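PDB 5LQ5: probable ABC transporter phosphite binding protein PhnD1 from Prochlorococcus marinus str. MIT 9301, which binds inorganic phosphite strongly, and methylphosphonate and phosphate only very weakly, probably as the solute-binding component of an ABC transporter. Local coordinates for residues V80-K88 / A249-Y260. Residues are numbered along the deposited sequence; the frame is centred on the assembly and turned at random.
Sequences VIAQRDIDK and AKRFIKAESKQY
V80 meets the 249-260 segment through both its methyls: CG1, anti to the backbone N (chi1 -175°), packs 3.6 Å from A255 CB, while CG2 leans toward S257. At I81 the two segments do not bond directly; a water bridges them, donating to I81 O and accepting from A255 N. Direct pairing begins at Q83, whose N bonds to I253 O and whose O receives I253 N, each at 2.8 Å. Beyond the backbone, the extended Q83 side chain runs past I253 CG1 and the methyl of A255 to present its amide to Q259. Q259 NE2 donates to Q83 OE1 (2.6 Å), and Q83 NE2 returns a longer bond to Q259 OE1; the amide planes stand 64° apart, and each donor lies above the other's carbonyl plane. The remaining hydrogen of Q83 NE2 goes to K254 O (3.0 Å), fixing the rotation of this buried amide. R84 lays CG and CD against A249 CB, while its guanidinium grips D87 side-on and reaches F247 O through NH1. D85 receives R251 NE on OD2 (2.9 Å) and NH2 on OD1 (3.1 Å), both on syn lone pairs, with the two groups nearly coplanar; I253 CG2 lies over the rim of one face of the R251 guanidinium. Finally, K88 CE presses tightly on I253 CD1. The short, weakly bonded strand 252-253 thus pairs antiparallel with strand 79-84 as an outermost strand of the mixed sheet in one lobe of this two-lobed periplasmic binding protein, with the R84 side chain about 8 Å from the bound phosphite.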
loop_
_atom_site.group_PDB
_atom_site.type_symbol
_atom_site.label_atom_id
_atom_site.label_comp_id
_atom_site.label_asym_id
_atom_site.label_seq_id
_atom_site.Cartn_x
_atom_site.Cartn_y
_atom_site.Cartn_z
ATOM N N VAL A 80 7.559 9.381 10.943
ATOM C CA VAL A 80 6.555 9.571 9.879
ATOM C C VAL A 80 6.858 10.847 9.123
ATOM O O VAL A 80 6.863 11.942 9.700
ATOM C CB VAL A 80 5.103 9.564 10.371
ATOM C CG1 VAL A 80 4.154 9.651 9.197
ATOM C CG2 VAL A 80 4.822 8.311 11.163
ATOM N N ILE A 81 7.065 10.701 7.810
ATOM C CA ILE A 81 7.553 11.819 6.957
ATOM C C ILE A 81 6.471 12.533 6.156
ATOM O O ILE A 81 6.419 13.757 6.178
ATOM C CB ILE A 81 8.686 11.334 6.014
ATOM C CG1 ILE A 81 9.927 10.927 6.813
ATOM C CG2 ILE A 81 9.039 12.371 4.952
ATOM C CD1 ILE A 81 10.730 12.075 7.402
ATOM N N ALA A 82 5.669 11.786 5.418
ATOM C CA ALA A 82 4.705 12.332 4.464
ATOM C C ALA A 82 3.701 11.275 3.994
ATOM O O ALA A 82 3.897 10.068 4.197
ATOM C CB ALA A 82 5.438 12.890 3.255
ATOM N N GLN A 83 2.632 11.736 3.372
ATOM C CA GLN A 83 1.609 10.906 2.756
ATOM C C GLN A 83 1.063 11.682 1.557
ATOM O O GLN A 83 1.498 12.803 1.308
ATOM C CB GLN A 83 0.494 10.555 3.764
ATOM C CG GLN A 83 -0.365 11.764 4.153
ATOM C CD GLN A 83 -1.390 11.532 5.246
ATOM O OE1 GLN A 83 -2.078 10.536 5.255
ATOM N NE2 GLN A 83 -1.549 12.511 6.137
ATOM N N ARG A 84 0.126 11.088 0.843
ATOM C CA ARG A 84 -0.682 11.792 -0.178
ATOM C C ARG A 84 -2.001 12.252 0.418
ATOM O O ARG A 84 -2.432 11.755 1.443
ATOM C CB ARG A 84 -0.922 10.915 -1.401
ATOM C CG ARG A 84 0.347 10.298 -1.977
ATOM C CD ARG A 84 0.089 9.125 -2.915
ATOM N NE ARG A 84 -0.569 8.019 -2.223
ATOM C CZ ARG A 84 -0.893 6.861 -2.784
ATOM N NH1 ARG A 84 -0.651 6.630 -4.063
ATOM N NH2 ARG A 84 -1.463 5.919 -2.053
ATOM N N ASP A 85 -2.663 13.203 -0.238
ATOM C CA ASP A 85 -4.006 13.607 0.205
ATOM C C ASP A 85 -4.945 12.417 0.293
ATOM O O ASP A 85 -5.666 12.279 1.271
ATOM C CB ASP A 85 -4.629 14.665 -0.724
ATOM C CG ASP A 85 -3.999 16.026 -0.547
ATOM O OD1 ASP A 85 -4.222 16.665 0.510
ATOM O OD2 ASP A 85 -3.262 16.452 -1.457
ATOM N N ILE A 86 -4.891 11.551 -0.711
ATOM C CA ILE A 86 -5.756 10.353 -0.755
ATOM C C ILE A 86 -5.541 9.357 0.397
ATOM O O ILE A 86 -6.465 8.641 0.812
ATOM C CB ILE A 86 -5.705 9.626 -2.125
ATOM C CG1 ILE A 86 -6.831 8.590 -2.210
ATOM C CG2 ILE A 86 -4.353 8.990 -2.425
ATOM C CD1 ILE A 86 -8.209 9.164 -1.934
ATOM N N ASP A 87 -4.331 9.347 0.931
ATOM C CA ASP A 87 -4.030 8.459 2.062
ATOM C C ASP A 87 -4.751 8.769 3.358
ATOM O O ASP A 87 -4.820 7.912 4.235
ATOM C CB ASP A 87 -2.521 8.351 2.279
ATOM C CG ASP A 87 -1.825 7.770 1.090
ATOM O OD1 ASP A 87 -2.256 6.675 0.639
ATOM O OD2 ASP A 87 -0.840 8.377 0.607
ATOM N N LYS A 88 -5.274 9.991 3.493
ATOM C CA LYS A 88 -6.164 10.337 4.608
ATOM C C LYS A 88 -7.590 9.770 4.486
ATOM O O LYS A 88 -8.266 9.615 5.493
ATOM C CB LYS A 88 -6.247 11.868 4.831
ATOM C CG LYS A 88 -5.051 12.437 5.606
ATOM C CD LYS A 88 -5.332 13.845 6.131
ATOM C CE LYS A 88 -4.837 14.924 5.209
ATOM N NZ LYS A 88 -5.372 16.255 5.609
ATOM N N ALA A 249 -0.890 11.336 -7.550
ATOM C CA ALA A 249 -1.048 12.417 -6.574
ATOM C C ALA A 249 -0.550 13.727 -7.149
ATOM O O ALA A 249 0.364 13.731 -7.960
ATOM C CB ALA A 249 -0.308 12.116 -5.295
ATOM N N LYS A 250 -1.174 14.818 -6.721
ATOM C CA LYS A 250 -0.739 16.196 -7.086
ATOM C C LYS A 250 0.376 16.731 -6.202
ATOM O O LYS A 250 1.088 17.672 -6.566
ATOM C CB LYS A 250 -1.946 17.154 -7.093
ATOM C CG LYS A 250 -3.111 16.675 -7.964
ATOM C CD LYS A 250 -2.767 16.603 -9.449
ATOM C CE LYS A 250 -3.610 15.564 -10.174
ATOM N NZ LYS A 250 -3.331 15.546 -11.637
ATOM N N ARG A 251 0.514 16.117 -5.028
ATOM C CA ARG A 251 1.475 16.536 -4.015
ATOM C C ARG A 251 1.608 15.473 -2.921
ATOM O O ARG A 251 0.758 14.589 -2.780
ATOM C CB ARG A 251 1.029 17.852 -3.364
ATOM C CG ARG A 251 -0.341 17.791 -2.690
ATOM C CD ARG A 251 -0.706 19.119 -2.048
ATOM N NE ARG A 251 -1.929 19.015 -1.254
ATOM C CZ ARG A 251 -2.315 19.858 -0.301
ATOM N NH1 ARG A 251 -1.591 20.933 0.009
ATOM N NH2 ARG A 251 -3.444 19.612 0.360
ATOM N N PHE A 252 2.675 15.600 -2.156
ATOM C CA PHE A 252 2.781 14.980 -0.831
ATOM C C PHE A 252 2.473 16.015 0.243
ATOM O O PHE A 252 2.722 17.185 0.048
ATOM C CB PHE A 252 4.167 14.392 -0.585
ATOM C CG PHE A 252 4.465 13.156 -1.396
ATOM C CD1 PHE A 252 3.938 11.927 -1.040
ATOM C CD2 PHE A 252 5.265 13.231 -2.509
ATOM C CE1 PHE A 252 4.219 10.799 -1.811
ATOM C CE2 PHE A 252 5.553 12.127 -3.269
ATOM C CZ PHE A 252 5.049 10.889 -2.915
ATOM N N ILE A 253 1.950 15.546 1.362
ATOM C CA ILE A 253 1.545 16.348 2.514
ATOM C C ILE A 253 2.071 15.713 3.798
ATOM O O ILE A 253 2.473 14.545 3.818
ATOM C CB ILE A 253 0.003 16.482 2.623
ATOM C CG1 ILE A 253 -0.657 15.122 2.864
ATOM C CG2 ILE A 253 -0.563 17.136 1.371
ATOM C CD1 ILE A 253 -2.118 15.233 3.249
ATOM N N LYS A 254 2.013 16.481 4.871
ATOM C CA LYS A 254 2.457 16.041 6.189
ATOM C C LYS A 254 1.569 14.891 6.728
ATOM O O LYS A 254 0.386 14.770 6.418
ATOM C CB LYS A 254 2.469 17.188 7.213
ATOM C CG LYS A 254 3.474 18.251 6.847
ATOM C CD LYS A 254 3.548 19.330 7.895
ATOM C CE LYS A 254 4.204 20.560 7.306
ATOM N NZ LYS A 254 4.316 21.657 8.301
ATOM N N ALA A 255 2.196 14.058 7.535
ATOM C CA ALA A 255 1.534 12.931 8.166
ATOM C C ALA A 255 2.115 12.758 9.544
ATOM O O ALA A 255 3.317 12.927 9.728
ATOM C CB ALA A 255 1.749 11.671 7.342
ATOM N N GLU A 256 1.288 12.399 10.519
ATOM C CA GLU A 256 1.795 12.130 11.868
ATOM C C GLU A 256 1.326 10.771 12.374
ATOM O O GLU A 256 0.303 10.256 11.917
ATOM C CB GLU A 256 1.421 13.235 12.865
ATOM C CG GLU A 256 -0.051 13.577 12.964
ATOM C CD GLU A 256 -0.335 14.647 14.012
ATOM O OE1 GLU A 256 0.618 15.302 14.486
ATOM O OE2 GLU A 256 -1.521 14.848 14.360
ATOM N N SER A 257 2.100 10.222 13.315
ATOM C CA SER A 257 1.859 8.888 13.905
ATOM C C SER A 257 0.468 8.726 14.517
ATOM O O SER A 257 -0.104 7.660 14.418
ATOM C CB SER A 257 2.925 8.489 14.946
ATOM O OG SER A 257 2.890 9.311 16.088
ATOM N N LYS A 258 -0.035 9.792 15.143
ATOM C CA LYS A 258 -1.393 9.824 15.728
ATOM C C LYS A 258 -2.498 9.340 14.771
ATOM O O LYS A 258 -3.504 8.718 15.194
ATOM C CB LYS A 258 -1.751 11.245 16.201
ATOM C CG LYS A 258 -1.352 11.580 17.633
ATOM C CD LYS A 258 -1.198 13.086 17.855
ATOM C CE LYS A 258 -2.483 13.876 17.646
ATOM N NZ LYS A 258 -3.404 13.779 18.810
ATOM N N GLN A 259 -2.291 9.582 13.478
ATOM C CA GLN A 259 -3.371 9.368 12.506
ATOM C C GLN A 259 -3.611 7.865 12.247
ATOM O O GLN A 259 -4.669 7.488 11.728
ATOM C CB GLN A 259 -3.252 10.223 11.229
ATOM C CG GLN A 259 -2.376 9.727 10.109
ATOM C CD GLN A 259 -2.666 10.389 8.750
ATOM O OE1 GLN A 259 -3.176 11.497 8.645
ATOM N NE2 GLN A 259 -2.344 9.678 7.701
ATOM N N TYR A 260 -2.670 7.018 12.666
ATOM C CA TYR A 260 -2.754 5.571 12.373
ATOM C C TYR A 260 -3.329 4.750 13.539
ATOM O O TYR A 260 -3.282 3.531 13.529
ATOM C CB TYR A 260 -1.366 5.018 11.971
ATOM C CG TYR A 260 -0.862 5.760 10.764
ATOM C CD1 TYR A 260 -1.319 5.473 9.463
ATOM C CD2 TYR A 260 -0.035 6.857 10.942
ATOM C CE1 TYR A 260 -0.886 6.246 8.368
ATOM C CE2 TYR A 260 0.371 7.633 9.893
ATOM C CZ TYR A 260 -0.043 7.343 8.625
ATOM O OH TYR A 260 0.375 8.211 7.657
HETATM O O HOH W 1 5.093 14.758 8.221
HETATM O O HOH W 2 -1.355 7.821 5.463
HETATM O O HOH W 3 -2.005 14.419 -2.809
#